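Local coordinates for protein CbbY (Rhodobacter sphaeroides, PDB 4UAS) that dephosphorylates xylulose-1,5-bisphosphate, a potent Rubisco inhibitor, to xylulose 5-phosphate with high selectivity, using magnesium as cofactor, at residues H20-A23 against F24-F28; I71-I74 against H75-K78. All coordinates share one frame; numbering follows the deposited sequence. Where two conformers were deposited one is given.

Contact 1 (H20-A23 against F24-F28); sequences HRRA and FNETF
The guanidinium of R22 receives E26 OE2 at its edge: R22 NE donates a nearly straight hydrogen bond to E26 OE2 (2.8 Å), part of a salt bridge, with OE2 4° out of the guanidinium plane. From the acid's side the donor arrives above the carboxylate plane, and the two planes stand 77° apart. The F24 ring has R21 CA at its edge, and H20 O approaches obliquely, 3.1 Å from F24 CD2. Because F24 CG stands anti to its carbonyl carbon (chi1 -78°), the ring leans back alongside the preceding turn. The R21 guanidinium and the N25 amide are steeply inclined, with R21 CG 3.8 Å from N25 ND2; R21 NE pairs with E18, and N25 OD1 accepts from W37 N while ND2 donates to a bound MES. T27 closes the row: OG1 donates to A23 O (2.7 Å) while T27 N reaches the same oxygen (3.0 Å) from the opposite face of its plane. Replacing E26 by an alanine is likely to leave R22 NE without its charged mate and the long arginine chain freer to swing. Charge pairing thus ties one turn of helix 17-31 on its more exposed side, while A23 O satisfies the buried threonine hydroxyl.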
loop_
_atom_site.group_PDB
_atom_site.type_symbol
_atom_site.label_atom_id
_atom_site.label_comp_id
_atom_site.label_asym_id
_atom_site.label_seq_id
_atom_site.Cartn_x
_atom_site.Cartn_y
_atom_site.Cartn_z
ATOM N N HIS A 20 -0.907 -10.229 4.842
ATOM C CA HIS A 20 0.291 -10.507 4.091
ATOM C C HIS A 20 1.223 -11.417 4.857
ATOM O O HIS A 20 1.770 -12.362 4.291
ATOM C CB HIS A 20 1.042 -9.212 3.737
ATOM C CG HIS A 20 0.435 -8.427 2.617
ATOM N ND1 HIS A 20 0.435 -8.879 1.331
ATOM C CD2 HIS A 20 -0.177 -7.212 2.626
ATOM C CE1 HIS A 20 -0.179 -7.969 0.586
ATOM N NE2 HIS A 20 -0.545 -6.955 1.333
ATOM N N ARG A 21 1.468 -11.153 6.145
ATOM C CA ARG A 21 2.357 -11.981 6.960
ATOM C C ARG A 21 1.879 -13.406 7.012
ATOM O O ARG A 21 2.674 -14.357 6.824
ATOM C CB ARG A 21 2.528 -11.384 8.346
ATOM C CG ARG A 21 3.610 -12.107 9.183
ATOM C CD ARG A 21 3.818 -11.448 10.545
ATOM N NE ARG A 21 2.720 -11.611 11.473
ATOM C CZ ARG A 21 2.609 -12.584 12.374
ATOM N NH1 ARG A 21 3.511 -13.528 12.480
ATOM N NH2 ARG A 21 1.570 -12.586 13.188
ATOM N N ARG A 22 0.581 -13.615 7.180
ATOM C CA ARG A 22 -0.010 -14.942 7.166
ATOM C C ARG A 22 0.254 -15.591 5.811
ATOM O O ARG A 22 0.604 -16.773 5.738
ATOM C CB ARG A 22 -1.510 -14.876 7.474
ATOM C CG ARG A 22 -2.256 -16.200 7.359
ATOM C CD ARG A 22 -3.725 -16.079 7.769
ATOM N NE ARG A 22 -4.351 -17.380 7.538
ATOM C CZ ARG A 22 -5.677 -17.552 7.571
ATOM N NH1 ARG A 22 -6.450 -16.559 7.826
ATOM N NH2 ARG A 22 -6.187 -18.714 7.283
ATOM N N ALA A 23 -0.004 -14.884 4.710
ATOM C CA ALA A 23 0.194 -15.454 3.391
ATOM C C ALA A 23 1.658 -15.866 3.202
ATOM O O ALA A 23 1.957 -16.913 2.619
ATOM C CB ALA A 23 -0.220 -14.485 2.321
ATOM N N PHE A 24 2.628 -15.025 3.644
ATOM C CA PHE A 24 4.018 -15.413 3.574
ATOM C C PHE A 24 4.262 -16.701 4.347
ATOM O O PHE A 24 4.838 -17.665 3.838
ATOM C CB PHE A 24 4.951 -14.315 4.104
ATOM C CG PHE A 24 5.220 -13.155 3.167
ATOM C CD1 PHE A 24 6.006 -13.363 2.054
ATOM C CD2 PHE A 24 4.743 -11.883 3.427
ATOM C CE1 PHE A 24 6.320 -12.298 1.200
ATOM C CE2 PHE A 24 5.033 -10.846 2.580
ATOM C CZ PHE A 24 5.830 -11.036 1.460
ATOM N N ASN A 25 3.861 -16.728 5.631
ATOM C CA ASN A 25 4.197 -17.882 6.463
ATOM C C ASN A 25 3.547 -19.149 5.976
ATOM O O ASN A 25 4.160 -20.229 5.992
ATOM C CB ASN A 25 3.835 -17.582 7.924
ATOM C CG ASN A 25 4.771 -16.593 8.538
ATOM O OD1 ASN A 25 5.966 -16.595 8.217
ATOM N ND2 ASN A 25 4.294 -15.796 9.467
ATOM N N GLU A 26 2.280 -19.078 5.531
ATOM C CA GLU A 26 1.625 -20.256 4.978
ATOM C C GLU A 26 2.297 -20.753 3.714
ATOM O O GLU A 26 2.333 -21.940 3.451
ATOM C CB GLU A 26 0.132 -19.970 4.835
ATOM C CG GLU A 26 -0.610 -19.852 6.143
ATOM C CD GLU A 26 -2.105 -19.697 6.029
ATOM O OE1 GLU A 26 -2.631 -19.615 4.899
ATOM O OE2 GLU A 26 -2.750 -19.641 7.110
ATOM N N THR A 27 2.779 -19.818 2.905
ATOM C CA THR A 27 3.498 -20.169 1.677
ATOM C C THR A 27 4.802 -20.902 2.027
ATOM O O THR A 27 5.151 -21.923 1.459
ATOM C CB THR A 27 3.729 -18.941 0.826
ATOM O OG1 THR A 27 2.499 -18.394 0.409
ATOM C CG2 THR A 27 4.547 -19.327 -0.422
ATOM N N PHE A 28 5.497 -20.374 2.989
ATOM C CA PHE A 28 6.756 -20.979 3.419
ATOM C C PHE A 28 6.489 -22.418 3.909
ATOM O O PHE A 28 7.211 -23.340 3.557
ATOM C CB PHE A 28 7.396 -20.168 4.536
ATOM C CG PHE A 28 7.789 -18.727 4.149
ATOM C CD1 PHE A 28 7.938 -18.329 2.846
ATOM C CD2 PHE A 28 7.985 -17.812 5.159
ATOM C CE1 PHE A 28 8.267 -17.017 2.554
ATOM C CE2 PHE A 28 8.288 -16.509 4.885
ATOM C CZ PHE A 28 8.440 -16.093 3.566
#

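Contact 2 (I71-I74 against H75-K78); sequences IADI and HRAK
D73 and R76 lie side by side and point the same way, three residues apart on the first two turns of helix 71-87. Their flat groups do not stack: the carboxylate and guanidinium planes are 74° apart. D73 OD1 sits at the guanidinium edge, 2.5 Å from R76 NH1, and the donor meets it from above the carboxylate plane. That separation is unusually short and belongs to one of two deposited conformers of R76, whose chi3 is nearly eclipsed at 5°, so the salt bridge is best taken as one doubtful, alternative state. In this conformer A72 O lies over one guanidinium face, 3.6 Å above the plane and offset toward the rim.

H75 turns another way. With CG anti to the backbone N (chi1 -176°), its imidazole is carried off from the preceding turn, and only CB stays close, 3.5 Å from I71 O. K78 starts similarly, its CB 3.5 Å from I74 O, but the chain then bends at chi2 and leads away from that turn, taking NZ to H20 ND1 on helix 17-31. Helical i to i+4 hydrogen bonds run beneath: H75 N to I71 O is 2.9 Å and K78 N to I74 O is 3.0 Å.

H75, R76, A77 and K78 all belong to the observed substrate site, as does K52, which H75 touches. The helix they share belongs to the helical cap of this HAD-fold enzyme. I71 also meets K52 of helix 51-61. On helix 17-31, I74 rests against L31, A77 against T27, and K78 against A23 and T27.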
loop_
_atom_site.group_PDB
_atom_site.type_symbol
_atom_site.label_atom_id
_atom_site.label_comp_id
_atom_site.label_asym_id
_atom_site.label_seq_id
_atom_site.Cartn_x
_atom_site.Cartn_y
_atom_site.Cartn_z
ATOM N N ILE A 71 12.932 -16.605 -6.266
ATOM C CA ILE A 71 12.129 -15.657 -5.494
ATOM C C ILE A 71 10.856 -15.321 -6.200
ATOM O O ILE A 71 9.802 -15.192 -5.600
ATOM C CB ILE A 71 12.923 -14.410 -5.175
ATOM C CG1 ILE A 71 14.085 -14.744 -4.194
ATOM C CG2 ILE A 71 12.029 -13.297 -4.640
ATOM C CD1 ILE A 71 15.053 -13.584 -3.988
ATOM N N ALA A 72 10.907 -15.102 -7.488
ATOM C CA ALA A 72 9.697 -14.723 -8.176
ATOM C C ALA A 72 8.564 -15.780 -8.053
ATOM O O ALA A 72 7.382 -15.434 -7.942
ATOM C CB ALA A 72 9.965 -14.379 -9.628
ATOM N N ASP A 73 8.948 -17.083 -8.028
ATOM C CA ASP A 73 8.003 -18.153 -7.888
ATOM C C ASP A 73 7.462 -18.247 -6.441
ATOM O O ASP A 73 6.286 -18.552 -6.244
ATOM C CB ASP A 73 8.624 -19.482 -8.333
ATOM C CG ASP A 73 8.960 -19.462 -9.816
ATOM O OD1 ASP A 73 8.088 -19.172 -10.644
ATOM O OD2 ASP A 73 10.122 -19.457 -10.113
ATOM N N ILE A 74 8.330 -18.009 -5.491
ATOM C CA ILE A 74 7.884 -17.922 -4.074
ATOM C C ILE A 74 6.839 -16.807 -3.918
ATOM O O ILE A 74 5.772 -16.967 -3.309
ATOM C CB ILE A 74 9.029 -17.715 -3.104
ATOM C CG1 ILE A 74 10.087 -18.852 -3.228
ATOM C CG2 ILE A 74 8.524 -17.585 -1.663
ATOM C CD1 ILE A 74 11.354 -18.620 -2.468
ATOM N N HIS A 75 7.179 -15.651 -4.487
ATOM C CA HIS A 75 6.294 -14.487 -4.442
ATOM C C HIS A 75 4.985 -14.729 -5.149
ATOM O O HIS A 75 3.917 -14.317 -4.634
ATOM C CB HIS A 75 7.006 -13.267 -4.971
ATOM C CG HIS A 75 6.232 -11.999 -4.890
ATOM N ND1 HIS A 75 5.854 -11.301 -6.026
ATOM C CD2 HIS A 75 5.736 -11.316 -3.843
ATOM C CE1 HIS A 75 5.121 -10.262 -5.678
ATOM N NE2 HIS A 75 5.035 -10.234 -4.355
ATOM N N ARG A 76 5.018 -15.385 -6.315
ATOM C CA ARG A 76 3.765 -15.708 -7.011
ATOM C C ARG A 76 2.864 -16.578 -6.143
ATOM O O ARG A 76 1.660 -16.343 -6.039
ATOM C CB ARG A 76 4.074 -16.405 -8.355
ATOM C CG ARG A 76 2.871 -16.848 -9.164
ATOM C CD ARG A 76 3.202 -17.534 -10.522
ATOM N NE ARG A 76 4.644 -17.761 -10.764
ATOM C CZ ARG A 76 5.527 -16.799 -11.097
ATOM N NH1 ARG A 76 6.817 -17.105 -11.308
ATOM N NH2 ARG A 76 5.141 -15.516 -11.213
ATOM N N ALA A 77 3.439 -17.607 -5.517
ATOM C CA ALA A 77 2.660 -18.482 -4.669
ATOM C C ALA A 77 2.049 -17.701 -3.469
ATOM O O ALA A 77 0.905 -17.893 -3.106
ATOM C CB ALA A 77 3.539 -19.621 -4.183
ATOM N N LYS A 78 2.844 -16.824 -2.904
ATOM C CA LYS A 78 2.367 -16.027 -1.775
ATOM C C LYS A 78 1.278 -15.045 -2.209
ATOM O O LYS A 78 0.314 -14.841 -1.463
ATOM C CB LYS A 78 3.540 -15.290 -1.129
ATOM C CG LYS A 78 3.136 -14.297 -0.019
ATOM C CD LYS A 78 2.967 -12.857 -0.555
ATOM C CE LYS A 78 2.233 -11.967 0.419
ATOM N NZ LYS A 78 2.135 -10.591 -0.055
#

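Contacts 1 and 2, whose centres are 11 Å apart, meet through K78. Its NZ lies 2.8 Å from H20 ND1, a probable hydrogen bond, and its CG packs 3.7 Å from F24 CD1; separately, the K78 ammonium makes a cation-pi contact with the F24 ring. Beside them T27 OG1 comes within 3.2 Å of K78 CA, so the two helices lie close together here. The other imidazole nitrogen, H20 NE2, is hydrogen-bonded to OD1 of D10, a magnesium ligand and the inferred proton donor. This chain of contacts runs from H75-K78, which help bind substrate, to the catalytic centre: the H20 side chain is about 9 Å from the magnesium ion, that of K78 about 13 Å.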